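Endo-1,4-beta-xylanase (Bacteroides thetaiotaomicron VPI-5482, PDB 3KST) probably hydrolyses O-glycosidic bonds in plant polysaccharides such as xylan, as a calcium-binding member of glycoside hydrolase family 43. Local coordinates at residues 205-219 / 235-249. Residues are numbered along the deposited sequence; the frame is centred on the assembly and turned at random. Where two conformers were deposited one is given.
Sequences YSANHYENKGYGVGY and NPLLQGDAATGLVGT
A classic beta bulge joins one blade of the five-bladed beta-propeller characteristic of glycoside hydrolase family 43 to the linker entering the next: V217, on strand 216-222, faces both L237 and L238. V217 N donates to L238 O (2.8 Å), while V217 O accepts from L237 N at 2.7 Å and, weakly, from L238 N. P236, which follows a cis peptide bond, brings its CB to 3.3 Å from V217 O.

Beyond the bulge, the side-chain amide of N235 grips both polar backbone atoms of Y219. N235 ND2 reaches Y219 O at 2.9 Å, nearly in its own amide plane, whereas Y219 N meets N235 OD1 from above the carbonyl plane. The Y219 ring turns its edge to L237, whose CD1 lies in the ring plane 3.5 Å from Y219 CD1.

At the other end, Q239 runs out extended, CG anti to its backbone N (chi1 -175°), and NE2 drops straight onto a lone pair of G214 O. The 208-215 loop of the hairpin is also tied to G248, whose N donates to K213 O; alongside, the aliphatic part of K213 packs against V247 CG2. Y215 sets CB against the G248 backbone, and its hydroxyl is hydrogen-bonded to E190, the predicted proton donor, placing this contact next to the predicted catalytic centre, with Y215 probably acting as a second-shell residue. H251, a calcium ligand, lies close to the Y215 side chain. Between the two segments, Y215 O and T249 O approach to 3.0 Å as two acceptors; a water donates to Y215 O and K213 O and accepts from T249 N at 3.1 Å.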
ATOM      1  N   TYR A 205      -7.088   4.501  -4.190  1.00  8.69           N
ATOM      2  CA  TYR A 205      -7.573   3.228  -3.668  1.00  8.84           C
ATOM      3  C   TYR A 205      -7.847   2.203  -4.740  1.00  8.74           C
ATOM      4  O   TYR A 205      -7.922   2.555  -5.937  1.00  8.99           O
ATOM      5  CB  TYR A 205      -8.883   3.501  -2.862  1.00  9.32           C
ATOM      6  CG  TYR A 205     -10.023   4.012  -3.728  1.00  9.94           C
ATOM      7  CD1 TYR A 205     -10.206   5.387  -3.949  1.00  8.81           C
ATOM      8  CD2 TYR A 205     -10.917   3.115  -4.342  1.00  9.99           C
ATOM      9  CE1 TYR A 205     -11.263   5.853  -4.785  1.00 10.03           C
ATOM     10  CE2 TYR A 205     -11.968   3.576  -5.187  1.00  8.11           C
ATOM     11  CZ  TYR A 205     -12.133   4.949  -5.376  1.00 10.47           C
ATOM     12  OH  TYR A 205     -13.124   5.430  -6.205  1.00  9.18           O
ATOM     13  N   SER A 206      -8.033   0.961  -4.297  1.00  9.10           N
ATOM     14  CA  SER A 206      -8.414  -0.146  -5.181  1.00  9.04           C
ATOM     15  C   SER A 206      -9.851  -0.619  -4.896  1.00  9.68           C
ATOM     16  O   SER A 206     -10.321  -0.547  -3.762  1.00 10.04           O
ATOM     17  CB  SER A 206      -7.440  -1.316  -5.029  1.00  8.53           C
ATOM     18  OG  SER A 206      -6.095  -0.945  -5.287  1.00  9.91           O
ATOM     19  N   ALA A 207     -10.560  -1.070  -5.935  1.00  9.36           N
ATOM     20  CA  ALA A 207     -11.910  -1.635  -5.793  1.00  9.41           C
ATOM     21  C   ALA A 207     -12.025  -2.998  -6.470  1.00 10.17           C
ATOM     22  O   ALA A 207     -11.248  -3.301  -7.401  1.00 10.10           O
ATOM     23  CB  ALA A 207     -13.002  -0.641  -6.292  1.00  9.43           C
ATOM     24  N   ASN A 208     -12.984  -3.783  -5.958  1.00 10.70           N
ATOM     25  CA  ASN A 208     -13.314  -5.177  -6.320  1.00  9.73           C
ATOM     26  C   ASN A 208     -12.506  -6.166  -5.541  1.00 10.22           C
ATOM     27  O   ASN A 208     -11.446  -5.814  -4.982  1.00 10.43           O
ATOM     28  CB  ASN A 208     -13.207  -5.469  -7.822  1.00 10.60           C
ATOM     29  CG  ASN A 208     -14.124  -4.625  -8.600  1.00  9.37           C
ATOM     30  OD1 ASN A 208     -15.344  -4.774  -8.484  1.00 10.09           O
ATOM     31  ND2 ASN A 208     -13.572  -3.693  -9.378  1.00 11.81           N
ATOM     32  N   HIS A 209     -13.046  -7.382  -5.413  1.00 10.12           N
ATOM     33  CA  HIS A 209     -12.285  -8.492  -4.819  1.00 11.09           C
ATOM     34  C   HIS A 209     -10.994  -8.628  -5.654  1.00 10.97           C
ATOM     35  O   HIS A 209     -11.051  -8.604  -6.881  1.00 11.13           O
ATOM     36  CB  HIS A 209     -13.080  -9.794  -4.911  1.00 11.34           C
ATOM     37  CG  HIS A 209     -12.574 -10.875  -4.015  1.00 12.98           C
ATOM     38  ND1 HIS A 209     -11.380 -11.526  -4.224  1.00 12.15           N
ATOM     39  CD2 HIS A 209     -13.131 -11.457  -2.925  1.00 14.69           C
ATOM     40  CE1 HIS A 209     -11.202 -12.434  -3.282  1.00 14.19           C
ATOM     41  NE2 HIS A 209     -12.262 -12.429  -2.495  1.00 12.72           N
ATOM     42  N   TYR A 210      -9.844  -8.765  -5.000  1.00 10.40           N
ATOM     43  CA  TYR A 210      -8.533  -8.851  -5.706  1.00 11.00           C
ATOM     44  C   TYR A 210      -8.466  -9.973  -6.758  1.00 10.82           C
ATOM     45  O   TYR A 210      -7.700  -9.883  -7.729  1.00 11.46           O
ATOM     46  CB  TYR A 210      -7.351  -8.934  -4.720  1.00 10.80           C
ATOM     47  CG  TYR A 210      -7.102 -10.276  -4.104  1.00 11.42           C
ATOM     48  CD1 TYR A 210      -6.316 -11.249  -4.780  1.00 12.85           C
ATOM     49  CD2 TYR A 210      -7.633 -10.609  -2.864  1.00 14.62           C
ATOM     50  CE1 TYR A 210      -6.077 -12.520  -4.219  1.00 14.25           C
ATOM     51  CE2 TYR A 210      -7.402 -11.892  -2.287  1.00 14.75           C
ATOM     52  CZ  TYR A 210      -6.620 -12.825  -2.968  1.00 16.25           C
ATOM     53  OH  TYR A 210      -6.391 -14.052  -2.399  1.00 16.72           O
ATOM     54  N   GLU A 211      -9.242 -11.038  -6.533  1.00 11.26           N
ATOM     55  CA  GLU A 211      -9.319 -12.164  -7.463  1.00 11.47           C
ATOM     56  C   GLU A 211      -9.946 -11.833  -8.808  1.00 11.14           C
ATOM     57  O   GLU A 211      -9.769 -12.588  -9.751  1.00 11.40           O
ATOM     58  CB  GLU A 211     -10.037 -13.338  -6.814  1.00 11.64           C
ATOM     59  CG  GLU A 211      -9.201 -13.975  -5.689  1.00 13.80           C
ATOM     60  CD  GLU A 211      -9.815 -15.233  -5.097  1.00 17.00           C
ATOM     61  OE1 GLU A 211     -10.978 -15.595  -5.436  1.00 18.45           O
ATOM     62  OE2 GLU A 211      -9.104 -15.870  -4.284  1.00 18.69           O
ATOM     63  N   ASN A 212     -10.685 -10.729  -8.902  1.00 10.69           N
ATOM     64  CA  ASN A 212     -11.315 -10.346 -10.163  1.00 10.24           C
ATOM     65  C   ASN A 212     -10.287  -9.774 -11.122  1.00 10.26           C
ATOM     66  O   ASN A 212      -9.448  -8.963 -10.714  1.00 11.80           O
ATOM     67  CB  ASN A 212     -12.419  -9.303  -9.941  1.00  9.91           C
ATOM     68  CG  ASN A 212     -13.397  -9.265 -11.087  1.00  8.81           C
ATOM     69  OD1 ASN A 212     -13.257  -8.460 -11.978  1.00 10.62           O
ATOM     70  ND2 ASN A 212     -14.370 -10.173 -11.077  1.00  8.67           N
ATOM     71  N   LYS A 213     -10.358 -10.131 -12.411  1.00 10.07           N
ATOM     72  CA  LYS A 213      -9.447  -9.525 -13.409  1.00 10.06           C
ATOM     73  C   LYS A 213      -9.586  -8.006 -13.519  1.00  9.42           C
ATOM     74  O   LYS A 213      -8.673  -7.355 -14.000  1.00 10.02           O
ATOM     75  CB  LYS A 213      -9.597 -10.156 -14.816  1.00 10.53           C
ATOM     76  CG  LYS A 213      -9.154 -11.568 -14.865  1.00 12.03           C
ATOM     77  CD  LYS A 213      -9.537 -12.189 -16.189  1.00 12.93           C
ATOM     78  CE  LYS A 213      -9.084 -13.609 -16.282  1.00 16.09           C
ATOM     79  NZ  LYS A 213      -9.662 -14.224 -17.491  1.00 20.02           N
ATOM     80  N   GLY A 214     -10.763  -7.495 -13.114  1.00 10.18           N
ATOM     81  CA  GLY A 214     -11.116  -6.096 -13.064  1.00 10.39           C
ATOM     82  C   GLY A 214     -10.785  -5.351 -11.787  1.00 10.00           C
ATOM     83  O   GLY A 214     -11.249  -4.179 -11.618  1.00 10.16           O
ATOM     84  N   TYR A 215     -10.006  -5.979 -10.888  1.00  9.81           N
ATOM     85  CA  TYR A 215      -9.399  -5.242  -9.756  1.00  9.77           C
ATOM     86  C   TYR A 215      -8.754  -4.007 -10.397  1.00  9.60           C
ATOM     87  O   TYR A 215      -8.081  -4.119 -11.459  1.00  9.10           O
ATOM     88  CB  TYR A 215      -8.315  -6.066  -9.066  1.00  9.46           C
ATOM     89  CG  TYR A 215      -7.918  -5.669  -7.646  1.00  9.61           C
ATOM     90  CD1 TYR A 215      -8.874  -5.480  -6.641  1.00  8.22           C
ATOM     91  CD2 TYR A 215      -6.581  -5.647  -7.267  1.00  9.10           C
ATOM     92  CE1 TYR A 215      -8.500  -5.179  -5.306  1.00  8.24           C
ATOM     93  CE2 TYR A 215      -6.194  -5.340  -5.934  1.00 10.82           C
ATOM     94  CZ  TYR A 215      -7.167  -5.111  -4.973  1.00 10.57           C
ATOM     95  OH  TYR A 215      -6.794  -4.832  -3.695  1.00 11.34           O
ATOM     96  N   GLY A 216      -8.984  -2.836  -9.801  1.00 10.00           N
ATOM     97  CA  GLY A 216      -8.476  -1.600 -10.354  1.00  9.64           C
ATOM     98  C   GLY A 216      -8.298  -0.483  -9.361  1.00  9.80           C
ATOM     99  O   GLY A 216      -8.792  -0.567  -8.246  1.00 10.48           O
ATOM    100  N   VAL A 217      -7.568   0.542  -9.788  1.00 10.40           N
ATOM    101  CA  VAL A 217      -7.237   1.689  -8.964  1.00  9.51           C
ATOM    102  C   VAL A 217      -7.965   2.948  -9.396  1.00  9.72           C
ATOM    103  O   VAL A 217      -8.033   3.267 -10.595  1.00  8.75           O
ATOM    104  CB  VAL A 217      -5.724   1.968  -9.014  1.00  9.11           C
ATOM    105  CG1 VAL A 217      -5.347   3.223  -8.170  1.00  7.78           C
ATOM    106  CG2 VAL A 217      -4.931   0.718  -8.544  1.00  9.55           C
ATOM    107  N   GLY A 218      -8.457   3.709  -8.422  1.00 10.47           N
ATOM    108  CA  GLY A 218      -9.083   5.002  -8.676  1.00 10.75           C
ATOM    109  C   GLY A 218      -8.689   5.966  -7.578  1.00 11.02           C
ATOM    110  O   GLY A 218      -7.969   5.576  -6.633  1.00 11.67           O
ATOM    111  N   TYR A 219      -9.144   7.209  -7.681  1.00 11.59           N
ATOM    112  CA  TYR A 219      -8.918   8.185  -6.584  1.00 11.40           C
ATOM    113  C   TYR A 219     -10.134   9.070  -6.276  1.00 11.56           C
ATOM    114  O   TYR A 219     -11.118   9.093  -7.031  1.00 11.27           O
ATOM    115  CB  TYR A 219      -7.673   9.053  -6.832  1.00 11.52           C
ATOM    116  CG  TYR A 219      -7.826  10.181  -7.844  1.00 12.51           C
ATOM    117  CD1 TYR A 219      -7.638   9.951  -9.203  1.00 13.39           C
ATOM    118  CD2 TYR A 219      -8.136  11.496  -7.434  1.00 12.68           C
ATOM    119  CE1 TYR A 219      -7.752  10.982 -10.152  1.00 13.04           C
ATOM    120  CE2 TYR A 219      -8.258  12.542  -8.386  1.00 13.18           C
ATOM    121  CZ  TYR A 219      -8.066  12.273  -9.734  1.00 14.24           C
ATOM    122  OH  TYR A 219      -8.186  13.256 -10.677  1.00 15.46           O
ATOM    123  N   ASN A 235     -12.527   7.719 -13.189  1.00 13.40           N
ATOM    124  CA  ASN A 235     -11.988   6.477 -12.595  1.00 13.30           C
ATOM    125  C   ASN A 235     -12.525   5.288 -13.425  1.00 12.98           C
ATOM    126  O   ASN A 235     -13.637   5.382 -13.981  1.00 12.70           O
ATOM    127  CB  ASN A 235     -12.409   6.252 -11.142  1.00 11.90           C
ATOM    128  CG  ASN A 235     -11.616   7.054 -10.117  1.00 12.81           C
ATOM    129  OD1 ASN A 235     -10.479   7.479 -10.317  1.00 11.64           O
ATOM    130  ND2 ASN A 235     -12.218   7.191  -8.949  1.00 11.28           N
ATOM    131  N   PRO A 236     -11.774   4.172 -13.509  1.00 13.71           N
ATOM    132  CA  PRO A 236     -10.469   3.937 -12.861  1.00 13.19           C
ATOM    133  C   PRO A 236      -9.228   4.474 -13.595  1.00 12.82           C
ATOM    134  O   PRO A 236      -9.242   4.668 -14.822  1.00 13.11           O
ATOM    135  CB  PRO A 236     -10.411   2.424 -12.769  1.00 12.70           C
ATOM    136  CG  PRO A 236     -11.187   1.926 -13.949  1.00 13.74           C
ATOM    137  CD  PRO A 236     -12.228   2.978 -14.255  1.00 13.69           C
ATOM    138  N   LEU A 237      -8.176   4.734 -12.820  1.00 12.63           N
ATOM    139  CA  LEU A 237      -6.873   5.137 -13.358  1.00 13.31           C
ATOM    140  C   LEU A 237      -6.134   3.949 -13.965  1.00 13.14           C
ATOM    141  O   LEU A 237      -5.345   4.144 -14.891  1.00 12.52           O
ATOM    142  CB  LEU A 237      -5.966   5.743 -12.273  1.00 14.36           C
ATOM    143  CG  LEU A 237      -6.158   7.191 -11.803  1.00 15.76           C
ATOM    144  CD1 LEU A 237      -7.595   7.642 -11.865  1.00 19.75           C
ATOM    145  CD2 LEU A 237      -5.508   7.399 -10.402  1.00 19.53           C
ATOM    146  N   LEU A 238      -6.365   2.744 -13.423  1.00 11.46           N
ATOM    147  CA  LEU A 238      -5.652   1.530 -13.816  1.00 10.87           C
ATOM    148  C   LEU A 238      -6.565   0.331 -13.593  1.00 10.78           C
ATOM    149  O   LEU A 238      -6.981   0.099 -12.489  1.00  9.87           O
ATOM    150  CB  LEU A 238      -4.390   1.360 -12.951  1.00 10.44           C
ATOM    151  CG  LEU A 238      -3.588   0.043 -13.131  1.00 12.09           C
ATOM    152  CD1 LEU A 238      -3.031   0.007 -14.524  1.00 13.26           C
ATOM    153  CD2 LEU A 238      -2.488  -0.149 -12.067  1.00  9.26           C
ATOM    154  N   GLN A 239      -6.877  -0.408 -14.654  1.00 10.92           N
ATOM    155  CA  GLN A 239      -7.702  -1.618 -14.602  1.00 11.65           C
ATOM    156  C   GLN A 239      -7.238  -2.516 -15.774  1.00 12.21           C
ATOM    157  O   GLN A 239      -7.894  -2.633 -16.820  1.00 14.78           O
ATOM    158  CB  GLN A 239      -9.192  -1.257 -14.632  1.00 11.72           C
ATOM    159  CG  GLN A 239     -10.151  -2.440 -14.472  1.00 11.95           C
ATOM    160  CD  GLN A 239     -11.611  -2.022 -14.455  1.00 15.00           C
ATOM    161  OE1 GLN A 239     -12.076  -1.358 -15.369  1.00 15.12           O
ATOM    162  NE2 GLN A 239     -12.346  -2.440 -13.429  1.00 16.08           N
ATOM    163  N   GLY A 240      -6.050  -3.082 -15.585  1.00 12.38           N
ATOM    164  CA  GLY A 240      -5.371  -3.940 -16.556  1.00 12.75           C
ATOM    165  C   GLY A 240      -4.511  -3.066 -17.458  1.00 13.22           C
ATOM    166  O   GLY A 240      -5.000  -2.025 -17.929  1.00 14.23           O
ATOM    167  N   ASP A 241      -3.258  -3.489 -17.706  1.00 13.61           N
ATOM    168  CA  ASP A 241      -2.314  -2.787 -18.605  1.00 14.04           C
ATOM    169  C   ASP A 241      -2.440  -3.423 -19.977  1.00 13.96           C
ATOM    170  O   ASP A 241      -2.228  -4.628 -20.122  1.00 13.23           O
ATOM    171  CB  ASP A 241      -0.871  -2.921 -18.145  1.00 14.19           C
ATOM    172  CG  ASP A 241       0.096  -2.173 -19.046  1.00 15.36           C
ATOM    173  OD1 ASP A 241      -0.042  -0.940 -19.134  1.00 17.79           O
ATOM    174  OD2 ASP A 241       0.972  -2.821 -19.656  1.00 18.31           O
ATOM    175  N   ALA A 242      -2.750  -2.590 -20.970  1.00 15.36           N
ATOM    176  CA  ALA A 242      -3.021  -3.063 -22.330  1.00 15.47           C
ATOM    177  C   ALA A 242      -1.813  -3.680 -23.021  1.00 16.13           C
ATOM    178  O   ALA A 242      -1.914  -4.787 -23.576  1.00 16.53           O
ATOM    179  CB  ALA A 242      -3.631  -1.905 -23.170  1.00 14.99           C
ATOM    180  N   ALA A 243      -0.667  -2.994 -22.974  1.00 16.54           N
ATOM    181  CA  ALA A 243       0.541  -3.488 -23.669  1.00 16.66           C
ATOM    182  C   ALA A 243       1.048  -4.874 -23.186  1.00 16.49           C
ATOM    183  O   ALA A 243       1.353  -5.764 -24.002  1.00 16.28           O
ATOM    184  CB  ALA A 243       1.652  -2.432 -23.619  1.00 17.21           C
ATOM    185  N   THR A 244       1.062  -5.070 -21.867  1.00 15.35           N
ATOM    186  CA  THR A 244       1.551  -6.303 -21.243  0.50 15.78           C
ATOM    187  C   THR A 244       0.436  -7.360 -21.074  1.00 15.26           C
ATOM    188  O   THR A 244       0.712  -8.557 -20.941  1.00 16.12           O
ATOM    189  CB  THR A 244       2.191  -5.970 -19.858  0.50 15.77           C
ATOM    190  OG1 THR A 244       3.057  -4.825 -19.969  0.50 16.97           O
ATOM    191  CG2 THR A 244       2.982  -7.139 -19.326  0.50 15.33           C
ATOM    192  N   GLY A 245      -0.817  -6.908 -21.042  1.00 14.86           N
ATOM    193  CA  GLY A 245      -1.949  -7.798 -20.820  1.00 14.87           C
ATOM    194  C   GLY A 245      -2.035  -8.224 -19.351  1.00 14.41           C
ATOM    195  O   GLY A 245      -2.685  -9.228 -19.055  1.00 14.30           O
ATOM    196  N   LEU A 246      -1.395  -7.465 -18.440  1.00 13.65           N
ATOM    197  CA  LEU A 246      -1.496  -7.761 -16.999  1.00 12.59           C
ATOM    198  C   LEU A 246      -2.924  -7.435 -16.583  1.00 11.75           C
ATOM    199  O   LEU A 246      -3.486  -6.465 -17.088  1.00 12.87           O
ATOM    200  CB  LEU A 246      -0.509  -6.954 -16.144  1.00 12.85           C
ATOM    201  CG  LEU A 246       0.968  -7.321 -16.389  1.00 11.02           C
ATOM    202  CD1 LEU A 246       1.884  -6.306 -15.745  1.00 14.90           C
ATOM    203  CD2 LEU A 246       1.294  -8.753 -15.941  1.00 12.58           C
ATOM    204  N   VAL A 247      -3.511  -8.312 -15.775  1.00 10.95           N
ATOM    205  CA  VAL A 247      -4.891  -8.144 -15.238  1.00 10.81           C
ATOM    206  C   VAL A 247      -4.853  -8.294 -13.716  1.00 10.63           C
ATOM    207  O   VAL A 247      -3.820  -8.681 -13.160  1.00 12.34           O
ATOM    208  CB  VAL A 247      -5.900  -9.139 -15.842  1.00 10.59           C
ATOM    209  CG1 VAL A 247      -5.983  -8.950 -17.392  1.00 10.98           C
ATOM    210  CG2 VAL A 247      -5.597 -10.593 -15.440  1.00 12.72           C
ATOM    211  N   GLY A 248      -5.972  -8.007 -13.046  1.00  9.91           N
ATOM    212  CA  GLY A 248      -5.998  -8.014 -11.573  1.00  9.51           C
ATOM    213  C   GLY A 248      -5.042  -6.974 -10.973  1.00  9.30           C
ATOM    214  O   GLY A 248      -4.433  -7.224  -9.922  1.00  8.87           O
ATOM    215  N   THR A 249      -4.925  -5.809 -11.640  1.00  8.67           N
ATOM    216  CA  THR A 249      -4.004  -4.740 -11.294  1.00  9.22           C
ATOM    217  C   THR A 249      -4.485  -3.851 -10.157  1.00  9.76           C
ATOM    218  O   THR A 249      -5.463  -3.124 -10.302  1.00  9.78           O
ATOM    219  CB  THR A 249      -3.632  -3.840 -12.503  1.00  9.94           C
ATOM    220  OG1 THR A 249      -4.800  -3.167 -12.982  1.00 10.56           O
ATOM    221  CG2 THR A 249      -2.932  -4.660 -13.616  1.00  8.75           C
TER
HETATM  222  O   HOH W   1      -5.129  -8.702  -7.847  1.00 10.86           O
HETATM  223  O   HOH W   2      -7.084  -5.051 -13.741  1.00  9.70           O